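Local coordinates for protein putative sesquiterpene cyclase (Kitasatospora setae, PDB 4MC3) that catalyses the magnesium-dependent 1,11-cyclization of farnesyl diphosphate with water to (2Z,6E)-hedycaryol, releasing diphosphate, at residues A[16-21]-A[61-66]; A[191-196]-A[288-293]; A[237-242]-A[252-257]. All blocks are in the same frame, centred on the assembly; numbering follows the deposited sequence.

Contact 1: residues A[16-21]-A[61-66]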
loop_
_atom_site.group_PDB
_atom_site.type_symbol
_atom_site.label_atom_id
_atom_site.label_comp_id
_atom_site.label_asym_id
_atom_site.label_seq_id
_atom_site.Cartn_x
_atom_site.Cartn_y
_atom_site.Cartn_z
ATOM N N GLU A 16 -15.396 2.075 -6.450
ATOM C CA GLU A 16 -15.885 2.840 -5.290
ATOM C C GLU A 16 -14.919 3.990 -4.937
ATOM O O GLU A 16 -13.704 3.841 -5.070
ATOM C CB GLU A 16 -16.018 1.937 -4.055
ATOM C CG GLU A 16 -16.887 0.736 -4.240
ATOM C CD GLU A 16 -16.984 -0.145 -3.017
ATOM O OE1 GLU A 16 -16.706 0.267 -1.869
ATOM O OE2 GLU A 16 -17.452 -1.265 -3.189
ATOM N N CYS A 17 -15.453 5.116 -4.506
ATOM C CA CYS A 17 -14.655 6.272 -4.163
ATOM C C CYS A 17 -15.301 6.908 -2.933
ATOM O O CYS A 17 -16.506 6.883 -2.752
ATOM C CB CYS A 17 -14.535 7.273 -5.309
ATOM S SG CYS A 17 -13.206 8.499 -5.133
ATOM N N ASN A 18 -14.480 7.428 -2.020
ATOM C CA ASN A 18 -15.047 7.955 -0.810
ATOM C C ASN A 18 -15.789 9.290 -1.007
ATOM O O ASN A 18 -15.226 10.221 -1.567
ATOM C CB ASN A 18 -13.909 8.174 0.201
ATOM C CG ASN A 18 -14.428 8.298 1.595
ATOM O OD1 ASN A 18 -15.176 9.227 1.884
ATOM N ND2 ASN A 18 -14.104 7.341 2.469
ATOM N N PRO A 19 -17.054 9.384 -0.527
ATOM C CA PRO A 19 -17.830 10.627 -0.667
ATOM C C PRO A 19 -17.260 11.821 0.133
ATOM O O PRO A 19 -17.647 12.989 -0.109
ATOM C CB PRO A 19 -19.191 10.224 -0.104
ATOM C CG PRO A 19 -19.000 9.023 0.713
ATOM C CD PRO A 19 -17.807 8.313 0.184
ATOM N N HIS A 20 -16.320 11.555 1.059
ATOM C CA HIS A 20 -15.786 12.608 1.938
ATOM C C HIS A 20 -14.467 13.261 1.461
ATOM O O HIS A 20 -13.798 13.968 2.239
ATOM C CB HIS A 20 -15.589 12.054 3.339
ATOM C CG HIS A 20 -16.813 11.499 3.962
ATOM N ND1 HIS A 20 -17.899 12.289 4.293
ATOM C CD2 HIS A 20 -17.133 10.237 4.331
ATOM C CE1 HIS A 20 -18.837 11.527 4.838
ATOM N NE2 HIS A 20 -18.388 10.286 4.898
ATOM N N LEU A 21 -14.078 13.019 0.220
ATOM C CA LEU A 21 -12.810 13.481 -0.333
ATOM C C LEU A 21 -12.551 14.992 -0.125
ATOM O O LEU A 21 -11.487 15.400 0.315
ATOM C CB LEU A 21 -12.760 13.189 -1.820
ATOM C CG LEU A 21 -11.576 13.751 -2.607
ATOM C CD1 LEU A 21 -10.235 13.330 -2.029
ATOM C CD2 LEU A 21 -11.657 13.374 -4.081
ATOM N N PRO A 61 -12.511 3.711 0.270
ATOM C CA PRO A 61 -13.808 4.256 -0.187
ATOM C C PRO A 61 -14.936 4.207 0.797
ATOM O O PRO A 61 -15.864 5.008 0.689
ATOM C CB PRO A 61 -14.123 3.420 -1.442
ATOM C CG PRO A 61 -13.359 2.116 -1.197
ATOM C CD PRO A 61 -12.057 2.606 -0.566
ATOM N N ARG A 62 -14.874 3.282 1.766
ATOM C CA ARG A 62 -15.924 3.078 2.738
ATOM C C ARG A 62 -15.676 3.768 4.084
ATOM O O ARG A 62 -16.466 3.612 5.021
ATOM C CB ARG A 62 -16.128 1.577 2.968
ATOM C CG ARG A 62 -16.542 0.932 1.626
ATOM C CD ARG A 62 -16.647 -0.580 1.761
ATOM N NE ARG A 62 -17.029 -1.185 0.479
ATOM C CZ ARG A 62 -17.561 -2.410 0.341
ATOM N NH1 ARG A 62 -17.758 -3.148 1.413
ATOM N NH2 ARG A 62 -17.925 -2.871 -0.851
ATOM N N ALA A 63 -14.537 4.435 4.211
ATOM C CA ALA A 63 -14.222 5.033 5.483
ATOM C C ALA A 63 -15.101 6.222 5.842
ATOM O O ALA A 63 -15.535 6.975 4.970
ATOM C CB ALA A 63 -12.789 5.505 5.425
ATOM N N ASP A 64 -15.300 6.423 7.128
ATOM C CA ASP A 64 -15.816 7.670 7.642
ATOM C C ASP A 64 -14.788 8.804 7.450
ATOM O O ASP A 64 -13.618 8.565 7.140
ATOM C CB ASP A 64 -16.110 7.448 9.128
ATOM C CG ASP A 64 -14.859 7.088 9.901
ATOM O OD1 ASP A 64 -14.402 5.924 9.855
ATOM O OD2 ASP A 64 -14.327 7.993 10.555
ATOM N N LEU A 65 -15.208 10.048 7.609
ATOM C CA LEU A 65 -14.373 11.198 7.411
ATOM C C LEU A 65 -13.096 11.163 8.274
ATOM O O LEU A 65 -12.008 11.471 7.760
ATOM C CB LEU A 65 -15.149 12.467 7.759
ATOM C CG LEU A 65 -14.365 13.758 7.694
ATOM C CD1 LEU A 65 -13.740 14.086 6.355
ATOM C CD2 LEU A 65 -15.295 14.906 8.147
ATOM N N ASP A 66 -13.235 10.807 9.561
ATOM C CA ASP A 66 -12.093 10.782 10.555
ATOM C C ASP A 66 -11.033 9.784 10.075
ATOM O O ASP A 66 -9.855 10.134 9.948
ATOM C CB ASP A 66 -12.505 10.483 11.997
ATOM C CG ASP A 66 -13.324 11.619 12.628
ATOM O OD1 ASP A 66 -13.254 12.791 12.161
ATOM O OD2 ASP A 66 -14.016 11.332 13.622
#
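The N-terminal segment of this class I terpene cyclase, just before helix 21-35, meets the turn between helices 52-59 and 65-84. Glu16 and Arg62 form a salt bridge there. Arg62 grips the carboxylate side-on. NE reaches Glu16 OE1 at 2.8 Å and NH2 reaches Glu16 OE2 at 2.9 Å. Each oxygen uses its syn lone pair. The two flat groups lie nearly coplanar, 4° apart, and both bonds are almost straight. Glu16 CG stands anti to its carbonyl carbon (chi1 -56°), and the extended chain beyond it carries the carboxylate to Arg62. Glu16 CB packs on Pro61 CB at 3.6 Å. Arg62 NH1 turns to Asp294 of helix 286-309, so this guanidinium has a second acid. With an alanine in place of Glu16, Arg62 NE and NH2 would probably lose their carboxylate partner. Asn18 is the polar centre. Its ND2 donates to Ala63 O at 2.9 Å, tilted 23° from that carbonyl plane, and also to Trp60 O. Its OD1 accepts from His20 N at 2.7 Å, within the amide carbonyl plane. Both ends of the buried amide are thus used. The His20 ring has Leu65 CB over one face and Pro19 CG over the other, both toward the rim, and Ala63 O at its edge. The bond from His20 N to Asn18 OD1 closes an Asx turn, set in a type I beta turn that leads into helix 21-35.

Contact 2: residues A[191-196]-A[288-293]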
loop_
_atom_site.group_PDB
_atom_site.type_symbol
_atom_site.label_atom_id
_atom_site.label_comp_id
_atom_site.label_asym_id
_atom_site.label_seq_id
_atom_site.Cartn_x
_atom_site.Cartn_y
_atom_site.Cartn_z
ATOM N N ARG A 191 -12.012 2.049 10.348
ATOM C CA ARG A 191 -13.405 2.361 10.011
ATOM C C ARG A 191 -14.369 1.206 10.213
ATOM O O ARG A 191 -15.597 1.382 10.085
ATOM C CB ARG A 191 -13.542 2.924 8.605
ATOM C CG ARG A 191 -13.182 2.031 7.456
ATOM C CD ARG A 191 -14.322 1.218 6.897
ATOM N NE ARG A 191 -13.818 0.238 5.958
ATOM C CZ ARG A 191 -14.537 -0.703 5.379
ATOM N NH1 ARG A 191 -15.854 -0.776 5.618
ATOM N NH2 ARG A 191 -13.959 -1.600 4.616
ATOM N N LEU A 192 -13.857 0.032 10.542
ATOM C CA LEU A 192 -14.678 -1.145 10.765
ATOM C C LEU A 192 -15.345 -0.990 12.182
ATOM O O LEU A 192 -14.879 -0.230 12.996
ATOM C CB LEU A 192 -13.810 -2.399 10.728
ATOM C CG LEU A 192 -13.071 -2.687 9.406
ATOM C CD1 LEU A 192 -12.182 -3.902 9.564
ATOM C CD2 LEU A 192 -14.036 -2.865 8.256
ATOM N N PRO A 193 -16.431 -1.725 12.404
ATOM C CA PRO A 193 -17.094 -1.773 13.715
ATOM C C PRO A 193 -16.181 -2.307 14.800
ATOM O O PRO A 193 -16.296 -1.889 15.933
ATOM C CB PRO A 193 -18.276 -2.726 13.473
ATOM C CG PRO A 193 -18.549 -2.589 12.009
ATOM C CD PRO A 193 -17.171 -2.473 11.382
ATOM N N ILE A 194 -15.218 -3.144 14.431
ATOM C CA ILE A 194 -14.217 -3.563 15.371
ATOM C C ILE A 194 -12.973 -3.899 14.573
ATOM O O ILE A 194 -13.049 -4.174 13.353
ATOM C CB ILE A 194 -14.648 -4.784 16.185
ATOM C CG1 ILE A 194 -14.933 -5.952 15.237
ATOM C CG2 ILE A 194 -15.777 -4.364 17.156
ATOM C CD1 ILE A 194 -15.292 -7.186 16.006
ATOM N N PHE A 195 -11.838 -3.882 15.255
ATOM C CA PHE A 195 -10.606 -4.362 14.641
ATOM C C PHE A 195 -10.695 -5.860 14.343
ATOM O O PHE A 195 -11.361 -6.631 15.077
ATOM C CB PHE A 195 -9.377 -4.014 15.519
ATOM C CG PHE A 195 -9.024 -2.586 15.521
ATOM C CD1 PHE A 195 -7.981 -2.132 14.765
ATOM C CD2 PHE A 195 -9.783 -1.644 16.237
ATOM C CE1 PHE A 195 -7.686 -0.795 14.695
ATOM C CE2 PHE A 195 -9.462 -0.319 16.189
ATOM C CZ PHE A 195 -8.439 0.120 15.406
ATOM N N LEU A 196 -9.974 -6.326 13.326
ATOM C CA LEU A 196 -9.884 -7.745 13.042
ATOM C C LEU A 196 -9.249 -8.483 14.228
ATOM O O LEU A 196 -8.270 -8.037 14.792
ATOM C CB LEU A 196 -9.066 -8.028 11.794
ATOM C CG LEU A 196 -9.460 -7.388 10.444
ATOM C CD1 LEU A 196 -8.454 -7.718 9.380
ATOM C CD2 LEU A 196 -10.865 -7.825 10.055
ATOM N N ALA A 288 -17.355 -9.666 14.260
ATOM C CA ALA A 288 -16.019 -9.908 13.727
ATOM C C ALA A 288 -16.069 -10.483 12.345
ATOM O O ALA A 288 -15.259 -10.121 11.470
ATOM C CB ALA A 288 -15.187 -10.787 14.656
ATOM N N ARG A 289 -17.019 -11.406 12.105
ATOM C CA ARG A 289 -17.195 -11.956 10.744
ATOM C C ARG A 289 -17.538 -10.860 9.737
ATOM O O ARG A 289 -16.936 -10.795 8.654
ATOM C CB ARG A 289 -18.280 -13.035 10.706
ATOM C CG ARG A 289 -17.949 -14.199 11.589
ATOM C CD ARG A 289 -19.207 -15.058 11.717
ATOM N NE ARG A 289 -18.967 -16.297 12.445
ATOM C CZ ARG A 289 -18.804 -17.494 11.869
ATOM N NH1 ARG A 289 -18.853 -17.640 10.540
ATOM N NH2 ARG A 289 -18.596 -18.555 12.628
ATOM N N GLU A 290 -18.449 -9.973 10.118
ATOM C CA GLU A 290 -18.857 -8.866 9.271
ATOM C C GLU A 290 -17.682 -7.940 8.964
ATOM O O GLU A 290 -17.485 -7.522 7.807
ATOM C CB GLU A 290 -20.005 -8.088 9.955
ATOM C CG GLU A 290 -20.538 -6.869 9.204
ATOM C CD GLU A 290 -21.508 -6.043 10.046
ATOM O OE1 GLU A 290 -22.224 -6.625 10.904
ATOM O OE2 GLU A 290 -21.555 -4.807 9.848
ATOM N N ALA A 291 -16.889 -7.615 9.993
ATOM C CA ALA A 291 -15.721 -6.747 9.832
ATOM C C ALA A 291 -14.707 -7.370 8.879
ATOM O O ALA A 291 -14.160 -6.697 7.997
ATOM C CB ALA A 291 -15.089 -6.458 11.175
ATOM N N ALA A 292 -14.472 -8.673 9.023
ATOM C CA ALA A 292 -13.547 -9.357 8.148
ATOM C C ALA A 292 -14.033 -9.370 6.689
ATOM O O ALA A 292 -13.229 -9.159 5.748
ATOM C CB ALA A 292 -13.302 -10.759 8.639
ATOM N N VAL A 293 -15.325 -9.620 6.484
ATOM C CA VAL A 293 -15.845 -9.616 5.105
ATOM C C VAL A 293 -15.758 -8.227 4.440
ATOM O O VAL A 293 -15.430 -8.114 3.235
ATOM C CB VAL A 293 -17.295 -10.141 5.094
ATOM C CG1 VAL A 293 -17.952 -9.941 3.727
ATOM C CG2 VAL A 293 -17.272 -11.595 5.486
#
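Leu192, Ile194 and Leu196 reach from a loop without regular structure onto one side of helix 286-309, around the methyl of Ala291. Leu192 sets out toward the helix. It straddles the Ala291 carbonyl oxygen with its two methyls, and CD1 lies 3.8 Å from Ala291 O. Ile194 comes in alongside. Its CG1 sits between its backbone N and carbonyl carbon (chi1 60°), and the chain then runs on extended to CD1. That carries CD1 down to the backbone of Ala288, 3.6 Å from Ala288 CA, while CG1 passes the Ala291 methyl at 4.1 Å. Leu196 approaches with a single branch. Its CD2 lies against the backbone at 3.6 Å from Ala292 CA. Ala288, Ala291 and Ala292 keep this side of the helix low, so the larger side chains rest on backbone as much as on methyl groups. Ala291 points toward the loop and has the largest area covered of the residues here. Its CB also faces Ile194 O at 3.8 Å. That oxygen is buried and has no polar partner in the model. Pro193 adds a looser touch beside Glu290. The side-chain packing is mainly apolar, with no polar bond between the two segments. The loop is held by other bonds: Leu196 N to Glu189, and Arg191 to Asp188 and Asp294. It lies between helices 181-188 and 198-201. Helix 286-309 takes it on one side, and also packs through Ala292 and Val293 on Leu276 and Leu279 of helix 250-282.

Contact 3: residues A[237-242]-A[252-257]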
loop_
_atom_site.group_PDB
_atom_site.type_symbol
_atom_site.label_atom_id
_atom_site.label_comp_id
_atom_site.label_asym_id
_atom_site.label_seq_id
_atom_site.Cartn_x
_atom_site.Cartn_y
_atom_site.Cartn_z
ATOM N N ASN A 237 11.197 -3.277 -11.705
ATOM C CA ASN A 237 9.939 -3.269 -12.458
ATOM C C ASN A 237 9.858 -4.642 -13.069
ATOM O O ASN A 237 10.797 -5.105 -13.710
ATOM C CB ASN A 237 9.968 -2.170 -13.501
ATOM C CG ASN A 237 8.677 -2.034 -14.279
ATOM O OD1 ASN A 237 8.249 -2.942 -14.969
ATOM N ND2 ASN A 237 8.064 -0.840 -14.191
ATOM N N ALA A 238 8.722 -5.286 -12.906
ATOM C CA ALA A 238 8.574 -6.662 -13.364
ATOM C C ALA A 238 8.751 -6.758 -14.882
ATOM O O ALA A 238 9.238 -7.758 -15.389
ATOM C CB ALA A 238 7.214 -7.212 -12.960
ATOM N N VAL A 239 8.293 -5.754 -15.614
ATOM C CA VAL A 239 8.425 -5.767 -17.065
ATOM C C VAL A 239 9.893 -5.842 -17.456
ATOM O O VAL A 239 10.330 -6.703 -18.233
ATOM C CB VAL A 239 7.764 -4.561 -17.709
ATOM C CG1 VAL A 239 8.006 -4.607 -19.222
ATOM C CG2 VAL A 239 6.283 -4.528 -17.425
ATOM N N THR A 240 10.649 -4.935 -16.894
ATOM C CA THR A 240 12.091 -4.853 -17.142
ATOM C C THR A 240 12.813 -6.122 -16.725
ATOM O O THR A 240 13.708 -6.570 -17.407
ATOM C CB THR A 240 12.667 -3.622 -16.401
ATOM O OG1 THR A 240 11.920 -2.488 -16.840
ATOM C CG2 THR A 240 14.133 -3.427 -16.685
ATOM N N ILE A 241 12.464 -6.654 -15.558
ATOM C CA ILE A 241 13.105 -7.836 -15.024
ATOM C C ILE A 241 12.938 -9.019 -15.982
ATOM O O ILE A 241 13.898 -9.767 -16.233
ATOM C CB ILE A 241 12.593 -8.149 -13.617
ATOM C CG1 ILE A 241 13.156 -7.107 -12.622
ATOM C CG2 ILE A 241 12.965 -9.549 -13.197
ATOM C CD1 ILE A 241 12.444 -7.066 -11.273
ATOM N N ILE A 242 11.732 -9.210 -16.481
ATOM C CA ILE A 242 11.443 -10.298 -17.446
ATOM C C ILE A 242 12.179 -10.043 -18.768
ATOM O O ILE A 242 12.866 -10.939 -19.283
ATOM C CB ILE A 242 9.930 -10.492 -17.657
ATOM C CG1 ILE A 242 9.292 -10.999 -16.335
ATOM C CG2 ILE A 242 9.638 -11.434 -18.834
ATOM C CD1 ILE A 242 7.780 -10.969 -16.334
ATOM N N GLU A 252 6.411 -8.371 -25.464
ATOM C CA GLU A 252 6.410 -9.729 -24.982
ATOM C C GLU A 252 6.541 -9.749 -23.449
ATOM O O GLU A 252 5.900 -10.535 -22.795
ATOM C CB GLU A 252 7.521 -10.545 -25.618
ATOM C CG GLU A 252 7.205 -10.913 -27.073
ATOM C CD GLU A 252 8.396 -11.474 -27.840
ATOM O OE1 GLU A 252 9.555 -11.032 -27.607
ATOM O OE2 GLU A 252 8.158 -12.361 -28.693
ATOM N N ALA A 253 7.389 -8.899 -22.892
ATOM C CA ALA A 253 7.527 -8.844 -21.427
ATOM C C ALA A 253 6.247 -8.317 -20.765
ATOM O O ALA A 253 5.838 -8.813 -19.704
ATOM C CB ALA A 253 8.706 -8.018 -21.033
ATOM N N VAL A 254 5.645 -7.294 -21.368
ATOM C CA VAL A 254 4.366 -6.753 -20.920
ATOM C C VAL A 254 3.296 -7.827 -20.925
ATOM O O VAL A 254 2.487 -7.932 -19.971
ATOM C CB VAL A 254 3.912 -5.536 -21.763
ATOM C CG1 VAL A 254 2.438 -5.195 -21.517
ATOM C CG2 VAL A 254 4.776 -4.334 -21.432
ATOM N N ASP A 255 3.245 -8.602 -21.994
ATOM C CA ASP A 255 2.208 -9.627 -22.103
ATOM C C ASP A 255 2.378 -10.683 -21.014
ATOM O O ASP A 255 1.413 -11.189 -20.471
ATOM C CB ASP A 255 2.236 -10.273 -23.497
ATOM C CG ASP A 255 1.873 -9.295 -24.633
ATOM O OD1 ASP A 255 1.396 -8.170 -24.344
ATOM O OD2 ASP A 255 2.057 -9.662 -25.829
ATOM N N GLN A 256 3.615 -10.999 -20.680
ATOM C CA GLN A 256 3.903 -11.920 -19.601
ATOM C C GLN A 256 3.516 -11.373 -18.212
ATOM O O GLN A 256 3.043 -12.135 -17.353
ATOM C CB GLN A 256 5.348 -12.334 -19.657
ATOM C CG GLN A 256 5.596 -13.182 -20.911
ATOM C CD GLN A 256 7.039 -13.576 -21.073
ATOM O OE1 GLN A 256 7.796 -12.956 -21.849
ATOM N NE2 GLN A 256 7.450 -14.571 -20.309
ATOM N N VAL A 257 3.738 -10.076 -17.992
ATOM C CA VAL A 257 3.271 -9.440 -16.763
ATOM C C VAL A 257 1.721 -9.469 -16.708
ATOM O O VAL A 257 1.152 -9.736 -15.637
ATOM C CB VAL A 257 3.848 -8.026 -16.576
ATOM C CG1 VAL A 257 3.168 -7.317 -15.408
ATOM C CG2 VAL A 257 5.354 -8.084 -16.390
#
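Val239 overlaps Ala253, Val254 and Val257 with its two methyls. CG1 lies 3.9 Å from Val254 CG2 and equally far from Ala253 CB, and CG2 meets Val257 CG2 at 3.8 Å. These are two successive helices joined by a short connection in the all-alpha terpene cyclase fold. The short helix 238-246 packs on the start of the long helix 250-282. The two local axes come within 8.5 Å of each other and run at 121°. Ala253 CB sits 3.5 Å from Val239 O. Val257 CG2 is shared by three residues. Val239 crosses Val257 at about a right angle. Ile242 lies across it with CD1 at 3.8 Å, and Ala238 CB touches it more loosely. Ile242 has CG1 anti to its carbonyl carbon (chi1 -66°), which sends CD1 toward Val257. Its CG2 lies over Ala253 CB and the Gln256 side chain. The core is apolar and largely buried. Val239 and Val257 also pack on Val223 of helix 204-225, the helix carrying Asn221 and Ser225, magnesium ligands by similarity. Ala238 N is held by Asp222 of the NSE motif. The start of helix 238-246 is capped by Asn237, whose OD1 accepts from Val239 N at 2.9 Å in the plane of its own carbonyl.

Contact 1 comes first along the chain; contact 2 joins residues 191-196 to 288-293, and contact 3 falls between those two segments in sequence. Contacts 1 and 2 are neighbours, with centres about 17 Å apart. They touch through Arg191, which packs on Arg62, Ala63 and Asp64. Arg62 and Arg191 share Asp294 of helix 286-309. Contact 3 lies on the opposite side of the chain's centre, with its centre about 34 Å from that of contact 1 and 37 Å from that of contact 2. Helices 250-282 and 286-309 follow each other and connect the two regions. Contacts 1 and 2 lie away from the annotated sites; contact 3 packs on helix 204-225, which carries the first part of the NSE motif.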